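ABC transporter substrate-binding protein-branched chain amino acid transport (Streptococcus pneumoniae, PDB 4GNR) binds isoleucine in the cleft between two lobes and probably delivers branched-chain amino acids to an ABC importer. Local coordinates at residues 31-36 against 268-273; 130-135 against 335-340; 148-153 against 159-164; 182-187 against 213-218. One frame throughout, in Å; residues are numbered along the deposited sequence. Where two conformers were deposited one is given.

Contact 1: 31-36 against 268-273; sequences AQLAVD and LDAYRA
Leu33 on helix 21-40 meets Ala270 and Tyr271 on helix 262-275 in a small, buried and wholly apolar helix-helix contact at the flank of the lobe built on strand 7-14. A single methyl does the touching. Leu33 CG stands anti to the backbone N (chi1 179°), which carries the branch straight out from its helix, and CD2 is the part that arrives at the other one. It lands on the backbone rather than on a side-chain tip: Leu33 CD2 lies 3.9 Å from Tyr271 CA and 4.2 Å from Ala270 C. The two CB atoms frame that spot, with Leu33 CD2 at 4.3 Å from Ala270 CB and at 4.1 Å from Tyr271 CB. The small Ala270 side chain lets the leucine come in this close to the turn. In the two-lobed periplasmic binding protein fold the chain passes between lobes more than once, and here a helix from late in the sequence returns to pack on an early one. The Tyr271 side chain touches Ala283 and Pro279, and Leu33 CD2 meets its ring obliquely. Leu33 also touches Phe267, Lys274 and Tyr275, so the leucine side chain lies along a longer strip of helix 262-275. Polar ties lie at the margin, where Asp36 OD2 forms a salt bridge with Lys274 NZ and Asp36 OD1 accepts from Gln32 NE2 at 2.9 Å.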
loop_
_atom_site.group_PDB
_atom_site.type_symbol
_atom_site.label_atom_id
_atom_site.label_comp_id
_atom_site.label_asym_id
_atom_site.label_seq_id
_atom_site.Cartn_x
_atom_site.Cartn_y
_atom_site.Cartn_z
ATOM N N ALA A 31 11.149 6.103 2.566
ATOM C CA ALA A 31 11.800 6.834 1.481
ATOM C C ALA A 31 12.960 7.684 2.005
ATOM O O ALA A 31 14.034 7.722 1.411
ATOM C CB ALA A 31 10.770 7.685 0.745
ATOM N N GLN A 32 12.725 8.382 3.109
ATOM C CA GLN A 32 13.782 9.242 3.660
ATOM C C GLN A 32 14.978 8.407 4.141
ATOM O O GLN A 32 16.128 8.843 4.020
ATOM C CB GLN A 32 13.245 10.125 4.785
ATOM C CG GLN A 32 14.269 11.171 5.233
ATOM C CD GLN A 32 14.558 12.218 4.165
ATOM O OE1 GLN A 32 13.638 12.878 3.676
ATOM N NE2 GLN A 32 15.828 12.415 3.842
ATOM N N LEU A 33 14.708 7.222 4.709
ATOM C CA LEU A 33 15.799 6.336 5.139
ATOM C C LEU A 33 16.671 5.981 3.924
ATOM O O LEU A 33 17.903 6.022 3.998
ATOM C CB LEU A 33 15.241 5.087 5.794
ATOM C CG LEU A 33 16.261 4.053 6.269
ATOM C CD1 LEU A 33 17.174 4.644 7.337
ATOM C CD2 LEU A 33 15.553 2.790 6.735
ATOM N N ALA A 34 16.039 5.605 2.815
ATOM C CA ALA A 34 16.785 5.276 1.603
ATOM C C ALA A 34 17.618 6.484 1.143
ATOM O O ALA A 34 18.793 6.330 0.796
ATOM C CB ALA A 34 15.847 4.809 0.510
ATOM N N VAL A 35 16.995 7.670 1.084
ATOM C CA VAL A 35 17.734 8.866 0.662
ATOM C C VAL A 35 18.955 9.096 1.559
ATOM O O VAL A 35 20.053 9.371 1.094
ATOM C CB VAL A 35 16.835 10.108 0.636
ATOM C CG1 VAL A 35 17.677 11.349 0.468
ATOM C CG2 VAL A 35 15.800 9.977 -0.469
ATOM N N ASP A 36 18.737 9.033 2.862
ATOM C CA ASP A 36 19.836 9.274 3.814
ATOM C C ASP A 36 20.995 8.328 3.574
ATOM O O ASP A 36 22.169 8.729 3.611
ATOM C CB ASP A 36 19.326 9.191 5.249
ATOM C CG ASP A 36 18.395 10.347 5.627
ATOM O OD1 ASP A 36 18.305 11.371 4.914
ATOM O OD2 ASP A 36 17.818 10.221 6.713
ATOM N N LEU A 268 14.918 -4.088 7.995
ATOM C CA LEU A 268 14.254 -4.141 9.300
ATOM C C LEU A 268 15.203 -3.562 10.364
ATOM O O LEU A 268 14.824 -2.734 11.199
ATOM C CB LEU A 268 13.862 -5.588 9.622
ATOM C CG LEU A 268 13.180 -5.824 10.971
ATOM C CD1 LEU A 268 11.902 -5.032 11.069
ATOM C CD2 LEU A 268 12.914 -7.321 11.180
ATOM N N ASP A 269 16.453 -4.034 10.347
ATOM C CA ASP A 269 17.454 -3.551 11.306
ATOM C C ASP A 269 17.696 -2.037 11.168
ATOM O O ASP A 269 17.677 -1.293 12.171
ATOM C CB ASP A 269 18.803 -4.281 11.134
ATOM C CG ASP A 269 18.756 -5.763 11.540
ATOM O OD1 ASP A 269 17.748 -6.203 12.144
ATOM O OD2 ASP A 269 19.734 -6.468 11.232
ATOM N N ALA A 270 17.859 -1.580 9.926
ATOM C CA ALA A 270 18.171 -0.168 9.683
ATOM C C ALA A 270 17.010 0.742 10.088
ATOM O O ALA A 270 17.225 1.821 10.644
ATOM C CB ALA A 270 18.541 0.078 8.236
ATOM N N TYR A 271 15.790 0.316 9.799
ATOM C CA TYR A 271 14.604 1.104 10.125
ATOM C C TYR A 271 14.448 1.178 11.653
ATOM O O TYR A 271 14.158 2.242 12.209
ATOM C CB TYR A 271 13.386 0.501 9.420
ATOM C CG TYR A 271 12.130 1.354 9.486
ATOM C CD1 TYR A 271 11.741 2.127 8.392
ATOM C CD2 TYR A 271 11.333 1.391 10.624
ATOM C CE1 TYR A 271 10.585 2.886 8.424
ATOM C CE2 TYR A 271 10.170 2.139 10.651
ATOM C CZ TYR A 271 9.804 2.885 9.545
ATOM O OH TYR A 271 8.654 3.640 9.530
ATOM N N ARG A 272 14.605 0.040 12.323
ATOM C CA ARG A 272 14.543 0.034 13.777
ATOM C C ARG A 272 15.628 0.955 14.376
ATOM O O ARG A 272 15.348 1.681 15.347
ATOM C CB ARG A 272 14.722 -1.388 14.308
ATOM C CG ARG A 272 13.531 -2.300 14.108
ATOM C CD ARG A 272 13.855 -3.737 14.472
ATOM N NE ARG A 272 12.640 -4.553 14.552
ATOM C CZ ARG A 272 12.614 -5.869 14.766
ATOM N NH1 ARG A 272 13.736 -6.563 14.791
ATOM N NH2 ARG A 272 11.449 -6.494 14.856
ATOM N N ALA A 273 16.842 0.911 13.836
ATOM C CA ALA A 273 17.916 1.751 14.391
ATOM C C ALA A 273 17.624 3.236 14.170
ATOM O O ALA A 273 17.858 4.082 15.057
ATOM C CB ALA A 273 19.265 1.374 13.807
#

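Contact 2: 130-135 against 335-340; sequences GKIISN and AYMMTM
Met337 reaches from its strand to helix 126-139 and sets its terminal methyl against two isoleucines: CE is 4.0 Å from Ile132 CG2 and a looser 4.4 Å from Ile133 CG1. Two residues earlier, on the same face of the strand, Ala335 CB meets Ile132 CD1 at 4.1 Å. Ile132 therefore works with both branches, its ethyl end covering the alanine and its CG2 methyl the methionine. The long Met337 chain is bent at its second and third torsions (67° and 75°), which folds CE back over the helix, and it slides past Ile132 in the opposite direction. No hydrogen bond joins the segments; the contact is buried and apolar, methyls against methyls plus one methylene, Ile133 CG1. Behind the first shell, Val351 backs Ile132, while Ile251 and Phe164 lie against Ile133. Backbone hydrogen bonds hold the strand on both edges, Met337 to Glu349 and Met338 to Phe250. This is helix-on-sheet packing in one alpha/beta lobe of the periplasmic binding protein fold; the short axes pass 10.4 Å apart at closest, with 46° between their N-to-C directions. The helix covers strand 335-341, which runs antiparallel to its neighbours 248-252 and 344-351, with helix 155-167 beside it on the same layer.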
loop_
_atom_site.group_PDB
_atom_site.type_symbol
_atom_site.label_atom_id
_atom_site.label_comp_id
_atom_site.label_asym_id
_atom_site.label_seq_id
_atom_site.Cartn_x
_atom_site.Cartn_y
_atom_site.Cartn_z
ATOM N N GLY A 130 -8.267 -9.434 -4.610
ATOM C CA GLY A 130 -9.588 -10.071 -4.451
ATOM C C GLY A 130 -9.563 -11.568 -4.705
ATOM O O GLY A 130 -10.256 -12.337 -4.033
ATOM N N LYS A 131 -8.766 -11.981 -5.683
ATOM C CA LYS A 131 -8.618 -13.407 -6.019
ATOM C C LYS A 131 -7.948 -14.159 -4.877
ATOM O O LYS A 131 -8.370 -15.247 -4.504
ATOM C CB LYS A 131 -7.796 -13.580 -7.306
ATOM C CG LYS A 131 -8.469 -13.134 -8.570
ATOM C CD LYS A 131 -7.503 -13.106 -9.737
ATOM C CE LYS A 131 -8.125 -12.631 -11.008
ATOM N NZ LYS A 131 -7.031 -12.485 -11.981
ATOM N N ILE A 132 -6.882 -13.565 -4.338
ATOM C CA ILE A 132 -6.180 -14.178 -3.209
ATOM C C ILE A 132 -7.123 -14.301 -2.006
ATOM O O ILE A 132 -7.156 -15.334 -1.335
ATOM C CB ILE A 132 -4.937 -13.379 -2.863
ATOM C CG1 ILE A 132 -3.851 -13.641 -3.928
ATOM C CG2 ILE A 132 -4.444 -13.736 -1.461
ATOM C CD1 ILE A 132 -2.653 -12.698 -3.751
ATOM N N ILE A 133 -7.865 -13.232 -1.706
ATOM C CA ILE A 133 -8.785 -13.284 -0.576
ATOM C C ILE A 133 -9.815 -14.407 -0.791
ATOM O O ILE A 133 -10.100 -15.187 0.118
ATOM C CB ILE A 133 -9.426 -11.908 -0.321
ATOM C CG1 ILE A 133 -8.360 -10.917 0.188
ATOM C CG2 ILE A 133 -10.567 -12.022 0.690
ATOM C CD1 ILE A 133 -8.795 -9.450 0.159
ATOM N N SER A 134 -10.409 -14.470 -1.970
ATOM C CA SER A 134 -11.371 -15.552 -2.270
ATOM C C SER A 134 -10.742 -16.941 -2.078
ATOM O O SER A 134 -11.305 -17.815 -1.407
ATOM C CB SER A 134 -11.904 -15.436 -3.688
ATOM O OG SER A 134 -12.862 -16.449 -3.962
ATOM N N ASN A 135 -9.560 -17.152 -2.652
ATOM C CA ASN A 135 -8.906 -18.458 -2.510
ATOM C C ASN A 135 -8.609 -18.795 -1.048
ATOM O O ASN A 135 -8.800 -19.923 -0.605
ATOM C CB ASN A 135 -7.574 -18.489 -3.287
ATOM C CG ASN A 135 -7.726 -18.395 -4.797
ATOM O OD1 ASN A 135 -8.810 -18.589 -5.352
ATOM N ND2 ASN A 135 -6.606 -18.124 -5.473
ATOM N N ALA A 335 3.257 -11.702 -2.497
ATOM C CA ALA A 335 2.224 -11.356 -1.532
ATOM C C ALA A 335 2.191 -12.421 -0.442
ATOM O O ALA A 335 2.492 -13.593 -0.662
ATOM C CB ALA A 335 0.859 -11.239 -2.197
ATOM N N TYR A 336 1.798 -11.967 0.736
ATOM C CA TYR A 336 1.640 -12.790 1.906
ATOM C C TYR A 336 0.280 -12.568 2.528
ATOM O O TYR A 336 -0.281 -11.472 2.460
ATOM C CB TYR A 336 2.653 -12.379 3.006
ATOM C CG TYR A 336 4.087 -12.401 2.540
ATOM C CD1 TYR A 336 4.655 -11.274 1.980
ATOM C CD2 TYR A 336 4.879 -13.537 2.651
ATOM C CE1 TYR A 336 5.952 -11.254 1.527
ATOM C CE2 TYR A 336 6.190 -13.534 2.194
ATOM C CZ TYR A 336 6.718 -12.377 1.640
ATOM O OH TYR A 336 8.020 -12.312 1.187
ATOM N N MET A 337 -0.297 -13.631 3.078
ATOM C CA MET A 337 -1.505 -13.509 3.898
ATOM C C MET A 337 -0.959 -13.602 5.332
ATOM O O MET A 337 -0.330 -14.601 5.714
ATOM C CB MET A 337 -2.536 -14.583 3.656
ATOM C CG MET A 337 -3.815 -14.312 4.451
ATOM S SD MET A 337 -4.761 -12.857 3.932
ATOM C CE MET A 337 -5.527 -13.472 2.413
ATOM N N MET A 338 -1.179 -12.544 6.099
ATOM C CA MET A 338 -0.732 -12.429 7.476
ATOM C C MET A 338 -1.831 -12.914 8.418
ATOM O O MET A 338 -2.994 -12.628 8.206
ATOM C CB MET A 338 -0.436 -10.944 7.810
ATOM C CG MET A 338 0.426 -10.238 6.785
ATOM S SD MET A 338 2.109 -10.846 6.701
ATOM C CE MET A 338 2.971 -9.579 7.615
ATOM N N THR A 339 -1.434 -13.655 9.451
ATOM C CA THR A 339 -2.321 -14.128 10.519
ATOM C C THR A 339 -1.986 -13.279 11.760
ATOM O O THR A 339 -0.842 -13.285 12.228
ATOM C CB THR A 339 -2.060 -15.590 10.873
ATOM O OG1 THR A 339 -2.399 -16.415 9.755
ATOM C CG2 THR A 339 -2.914 -16.029 12.088
ATOM N N MET A 340 -2.989 -12.581 12.280
ATOM C CA MET A 340 -2.830 -11.706 13.429
ATOM C C MET A 340 -3.715 -12.094 14.608
ATOM O O MET A 340 -4.913 -12.331 14.452
ATOM C CB MET A 340 -3.138 -10.246 13.014
ATOM C CG MET A 340 -3.258 -9.252 14.176
ATOM S SD MET A 340 -3.580 -7.544 13.655
ATOM C CE MET A 340 -1.964 -7.061 13.039
#

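Contact 3: 148-153 against 159-164; sequences LYTDNA and GIAKSF
Leu148 and Thr150 pack onto Ala161 and Phe164, strand 145-151 and helix 155-167 being the first two elements of a beta-alpha-beta unit that closes with strand 171-178. The helix runs back over the sheet nearly antiparallel to the strand, at 152° between the short axes, as expected of the helix in a beta-alpha-beta crossover of a Rossmann-like alpha/beta lobe. The apolar part is carried by one leucine methyl: Leu148 CD2 touches Ala161 CB at 4.2 Å and Phe164 CD2 at the same distance, coming obliquely to the ring. Leu148 CG lies anti to the backbone N (chi1 -177°), which drops the isobutyl group onto the helix between these two residues. Because Ala161 is so small, the helix can settle close to the strand, with Thr150 CA and Ala161 CA 7.0 Å apart. Neighbours close the core: Pro203 touches both Leu148 and Thr150, and Phe164 stacks with Tyr168. Backbone hydrogen bonds hold the strand, with Thr150 paired to Glu176 and Phe178. At the strand's end, in the conformer given, Ala153 N bonds to Asp151 OD1 in an Asx turn, the N-H arriving 42° out of the carboxylate plane. Van der Waals packing completes the contact, Thr150 presenting both branches to one methyl: its OG1 sits 3.7 Å from Ala161 CB, and its CG2 4.0 Å from that same Ala161 CB.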
loop_
_atom_site.group_PDB
_atom_site.type_symbol
_atom_site.label_atom_id
_atom_site.label_comp_id
_atom_site.label_asym_id
_atom_site.label_seq_id
_atom_site.Cartn_x
_atom_site.Cartn_y
_atom_site.Cartn_z
ATOM N N LEU A 148 -19.593 -9.827 3.105
ATOM C CA LEU A 148 -18.747 -8.877 2.351
ATOM C C LEU A 148 -19.203 -7.484 2.849
ATOM O O LEU A 148 -20.404 -7.157 2.758
ATOM C CB LEU A 148 -18.901 -9.048 0.847
ATOM C CG LEU A 148 -18.031 -8.166 -0.054
ATOM C CD1 LEU A 148 -16.528 -8.310 0.263
ATOM C CD2 LEU A 148 -18.318 -8.480 -1.524
ATOM N N TYR A 149 -18.254 -6.676 3.343
ATOM C CA TYR A 149 -18.562 -5.351 3.966
ATOM C C TYR A 149 -17.541 -4.385 3.403
ATOM O O TYR A 149 -16.381 -4.432 3.766
ATOM C CB TYR A 149 -18.529 -5.546 5.477
ATOM C CG TYR A 149 -19.032 -4.396 6.332
ATOM C CD1 TYR A 149 -20.102 -3.623 5.950
ATOM C CD2 TYR A 149 -18.557 -4.231 7.612
ATOM C CE1 TYR A 149 -20.621 -2.624 6.811
ATOM C CE2 TYR A 149 -19.068 -3.257 8.469
ATOM C CZ TYR A 149 -20.098 -2.461 8.066
ATOM O OH TYR A 149 -20.626 -1.508 8.906
ATOM N N THR A 150 -18.002 -3.479 2.555
ATOM C CA THR A 150 -17.099 -2.658 1.757
ATOM C C THR A 150 -17.279 -1.155 1.841
ATOM O O THR A 150 -18.404 -0.658 1.996
ATOM C CB THR A 150 -17.367 -3.071 0.233
ATOM O OG1 THR A 150 -17.262 -4.488 0.073
ATOM C CG2 THR A 150 -16.460 -2.392 -0.757
ATOM N N ASP A 151 -16.153 -0.439 1.717
ATOM C CA ASP A 151 -16.142 1.042 1.701
ATOM C C ASP A 151 -16.703 1.428 0.339
ATOM O O ASP A 151 -15.998 1.419 -0.669
ATOM C CB ASP A 151 -14.714 1.578 1.871
ATOM C CG ASP A 151 -14.623 3.104 1.863
ATOM O OD1 ASP A 151 -15.663 3.787 1.635
ATOM O OD2 ASP A 151 -13.463 3.591 2.085
ATOM N N ASN A 152 -17.956 1.884 0.343
ATOM C CA ASN A 152 -18.665 2.242 -0.891
ATOM C C ASN A 152 -18.245 3.601 -1.443
ATOM O O ASN A 152 -18.716 4.026 -2.497
ATOM C CB ASN A 152 -20.182 2.251 -0.662
ATOM C CG ASN A 152 -20.967 2.124 -1.958
ATOM O OD1 ASN A 152 -20.725 1.204 -2.753
ATOM N ND2 ASN A 152 -21.961 2.985 -2.140
ATOM N N ALA A 153 -17.368 4.288 -0.722
ATOM C CA ALA A 153 -16.894 5.609 -1.142
ATOM C C ALA A 153 -15.494 5.479 -1.697
ATOM O O ALA A 153 -14.779 6.459 -1.899
ATOM C CB ALA A 153 -16.884 6.547 0.048
ATOM N N GLY A 159 -12.916 -2.220 -6.052
ATOM C CA GLY A 159 -12.144 -3.081 -6.956
ATOM C C GLY A 159 -11.845 -4.439 -6.323
ATOM O O GLY A 159 -11.964 -5.482 -6.960
ATOM N N ILE A 160 -11.440 -4.428 -5.060
ATOM C CA ILE A 160 -11.195 -5.680 -4.345
ATOM C C ILE A 160 -12.521 -6.472 -4.249
ATOM O O ILE A 160 -12.569 -7.670 -4.509
ATOM C CB ILE A 160 -10.591 -5.431 -2.949
ATOM C CG1 ILE A 160 -9.209 -4.789 -3.082
ATOM C CG2 ILE A 160 -10.543 -6.747 -2.165
ATOM C CD1 ILE A 160 -8.538 -4.513 -1.750
ATOM N N ALA A 161 -13.597 -5.783 -3.880
ATOM C CA ALA A 161 -14.903 -6.445 -3.745
ATOM C C ALA A 161 -15.359 -7.073 -5.076
ATOM O O ALA A 161 -15.859 -8.208 -5.099
ATOM C CB ALA A 161 -15.940 -5.479 -3.220
ATOM N N LYS A 162 -15.194 -6.330 -6.172
ATOM C CA LYS A 162 -15.590 -6.839 -7.503
ATOM C C LYS A 162 -14.864 -8.148 -7.818
ATOM O O LYS A 162 -15.467 -9.138 -8.250
ATOM C CB LYS A 162 -15.335 -5.787 -8.587
ATOM C CG LYS A 162 -15.616 -6.244 -10.012
ATOM C CD LYS A 162 -15.280 -5.145 -11.025
ATOM C CE LYS A 162 -15.508 -5.579 -12.463
ATOM N NZ LYS A 162 -14.316 -6.251 -13.035
ATOM N N SER A 163 -13.552 -8.143 -7.605
ATOM C CA SER A 163 -12.760 -9.333 -7.867
ATOM C C SER A 163 -13.141 -10.500 -6.944
ATOM O O SER A 163 -13.226 -11.661 -7.375
ATOM C CB SER A 163 -11.290 -8.981 -7.754
ATOM O OG SER A 163 -10.531 -10.161 -7.877
ATOM N N PHE A 164 -13.352 -10.185 -5.671
ATOM C CA PHE A 164 -13.771 -11.198 -4.727
ATOM C C PHE A 164 -15.081 -11.866 -5.183
ATOM O O PHE A 164 -15.203 -13.097 -5.220
ATOM C CB PHE A 164 -13.959 -10.613 -3.326
ATOM C CG PHE A 164 -14.435 -11.635 -2.337
ATOM C CD1 PHE A 164 -13.537 -12.472 -1.692
ATOM C CD2 PHE A 164 -15.788 -11.819 -2.096
ATOM C CE1 PHE A 164 -13.966 -13.453 -0.834
ATOM C CE2 PHE A 164 -16.215 -12.821 -1.224
ATOM C CZ PHE A 164 -15.293 -13.630 -0.593
#

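Contact 4: 182-187 against 213-218; sequences DTDFQA and VNQARG
Gln215 on helix 206-218 extends its side chain into the turn that opens helix 186-193, where Phe185 is the N-cap residue and Asp184 OD1 accepts from Gln186 N in an Asx turn. The amide of Gln215 is used at both ends. Its NE2 gives a hydrogen bond to Thr183 O at 2.9 Å, the acceptor lying almost in the amide plane. Its OE1 takes two, from Phe185 N and from Gln186 NE2, each at 3.0 Å and arriving from opposite faces of the amide plane. Three bonds thus fix the rotation of this group, and its extended chain beyond CG carries it across. The Phe185 ring crosses Gln215 at about a right angle, their planes 49° apart, with the ring edge toward the amide: Phe185 CD2 lies 3.6 Å from Gln215 NE2. Gln186 also crosses Gln215 near a right angle, its amide tilted 39° from the other. A bend at its second torsion (-69°) folds the chain back so that NE2 can reach OE1. The same Gln186 NE2 donates to a water at 2.9 Å, which in turn donates to Gln215 O at 2.8 Å.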
loop_
_atom_site.group_PDB
_atom_site.type_symbol
_atom_site.label_atom_id
_atom_site.label_comp_id
_atom_site.label_asym_id
_atom_site.label_seq_id
_atom_site.Cartn_x
_atom_site.Cartn_y
_atom_site.Cartn_z
ATOM N N ASP A 182 -16.908 7.171 8.311
ATOM C CA ASP A 182 -17.834 6.619 9.291
ATOM C C ASP A 182 -17.103 6.166 10.538
ATOM O O ASP A 182 -15.990 5.648 10.463
ATOM C CB ASP A 182 -18.581 5.374 8.769
ATOM C CG ASP A 182 -19.640 5.676 7.721
ATOM O OD1 ASP A 182 -20.004 6.853 7.489
ATOM O OD2 ASP A 182 -20.169 4.679 7.157
ATOM N N THR A 183 -17.772 6.305 11.678
ATOM C CA THR A 183 -17.201 5.829 12.940
ATOM C C THR A 183 -18.176 4.878 13.688
ATOM O O THR A 183 -17.811 4.260 14.669
ATOM C CB THR A 183 -16.754 6.960 13.852
ATOM O OG1 THR A 183 -17.921 7.643 14.283
ATOM C CG2 THR A 183 -15.764 7.917 13.147
ATOM N N ASP A 184 -19.407 4.751 13.189
ATOM C CA ASP A 184 -20.496 3.911 13.776
ATOM C C ASP A 184 -20.878 2.837 12.765
ATOM O O ASP A 184 -21.328 3.166 11.666
ATOM C CB ASP A 184 -21.704 4.813 14.118
ATOM C CG ASP A 184 -22.931 4.065 14.668
ATOM O OD1 ASP A 184 -23.050 2.840 14.577
ATOM O OD2 ASP A 184 -23.847 4.754 15.178
ATOM N N PHE A 185 -20.697 1.568 13.142
ATOM C CA PHE A 185 -20.995 0.406 12.273
ATOM C C PHE A 185 -22.011 -0.541 12.932
ATOM O O PHE A 185 -22.176 -1.680 12.523
ATOM C CB PHE A 185 -19.667 -0.326 11.965
ATOM C CG PHE A 185 -18.617 0.609 11.386
ATOM C CD1 PHE A 185 -18.558 0.875 10.031
ATOM C CD2 PHE A 185 -17.709 1.265 12.221
ATOM C CE1 PHE A 185 -17.610 1.790 9.536
ATOM C CE2 PHE A 185 -16.778 2.165 11.720
ATOM C CZ PHE A 185 -16.742 2.420 10.386
ATOM N N GLN A 186 -22.702 -0.032 13.935
ATOM C CA GLN A 186 -23.600 -0.854 14.742
ATOM C C GLN A 186 -24.734 -1.539 14.021
ATOM O O GLN A 186 -24.979 -2.733 14.202
ATOM C CB GLN A 186 -24.141 -0.014 15.917
ATOM C CG GLN A 186 -23.074 0.448 16.879
ATOM C CD GLN A 186 -22.491 -0.703 17.661
ATOM O OE1 GLN A 186 -23.186 -1.314 18.466
ATOM N NE2 GLN A 186 -21.209 -0.957 17.492
ATOM N N ALA A 187 -25.443 -0.798 13.192
ATOM C CA ALA A 187 -26.604 -1.379 12.500
ATOM C C ALA A 187 -26.231 -2.540 11.611
ATOM O O ALA A 187 -26.886 -3.593 11.631
ATOM C CB ALA A 187 -27.352 -0.305 11.703
ATOM N N VAL A 213 -13.500 -3.819 13.205
ATOM C CA VAL A 213 -13.004 -4.941 14.011
ATOM C C VAL A 213 -13.344 -4.716 15.494
ATOM O O VAL A 213 -13.828 -5.602 16.188
ATOM C CB VAL A 213 -11.489 -5.108 13.820
ATOM C CG1 VAL A 213 -10.934 -6.079 14.853
ATOM C CG2 VAL A 213 -11.221 -5.597 12.391
ATOM N N ASN A 214 -13.102 -3.490 15.929
ATOM C CA ASN A 214 -13.357 -3.092 17.299
ATOM C C ASN A 214 -14.799 -3.343 17.736
ATOM O O ASN A 214 -15.088 -3.887 18.811
ATOM C CB ASN A 214 -13.089 -1.606 17.432
ATOM C CG ASN A 214 -13.310 -1.139 18.824
ATOM O OD1 ASN A 214 -14.378 -0.637 19.126
ATOM N ND2 ASN A 214 -12.395 -1.466 19.721
ATOM N N GLN A 215 -15.705 -2.860 16.903
ATOM C CA GLN A 215 -17.140 -2.993 17.155
ATOM C C GLN A 215 -17.671 -4.414 16.955
ATOM O O GLN A 215 -18.554 -4.870 17.699
ATOM C CB GLN A 215 -17.908 -1.968 16.342
ATOM C CG GLN A 215 -17.619 -0.547 16.831
ATOM C CD GLN A 215 -18.218 0.557 15.985
ATOM O OE1 GLN A 215 -19.357 0.469 15.536
ATOM N NE2 GLN A 215 -17.446 1.643 15.805
ATOM N N ALA A 216 -17.148 -5.120 15.965
ATOM C CA ALA A 216 -17.580 -6.497 15.701
ATOM C C ALA A 216 -17.226 -7.386 16.879
ATOM O O ALA A 216 -18.077 -8.098 17.429
ATOM C CB ALA A 216 -16.957 -7.028 14.400
ATOM N N ARG A 217 -15.966 -7.340 17.266
ATOM C CA ARG A 217 -15.494 -8.148 18.391
ATOM C C ARG A 217 -16.221 -7.725 19.671
ATOM O O ARG A 217 -16.592 -8.562 20.497
ATOM C CB ARG A 217 -13.983 -7.982 18.483
ATOM C CG ARG A 217 -13.219 -8.465 17.235
ATOM C CD ARG A 217 -13.032 -9.960 17.243
ATOM N NE ARG A 217 -12.278 -10.451 16.061
ATOM C CZ ARG A 217 -12.787 -11.010 14.955
ATOM N NH1 ARG A 217 -14.090 -11.151 14.793
ATOM N NH2 ARG A 217 -11.971 -11.468 14.024
ATOM N N GLY A 218 -16.457 -6.421 19.817
ATOM C CA GLY A 218 -17.156 -5.905 21.002
ATOM C C GLY A 218 -18.557 -6.481 21.148
ATOM O O GLY A 218 -19.047 -6.680 22.261
HETATM O O HOH W 1 -19.986 -2.959 19.159
#

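Overall arrangement
Contacts 2, 3 and 4 share one lobe, while contact 1 lies in the other, its centre 34 Å from that of contact 3. Contacts 2 and 3 touch on one face of the mixed sheet, where Ser134 CA packs on Phe164 CE1 at 3.6 Å. Contact 4 meets contact 3 through Tyr149, which points to the opposite side of the strand from Leu148 and Thr150; its OH is 3.3 Å from Phe185 CD1. The bound isoleucine sits between the lobes, about 11 Å from the side chain of Ile133 and about 13 Å from those of Thr150 and Tyr271. The contacts lie back from the ligand, and none of their touching residues belongs to the isoleucine pocket.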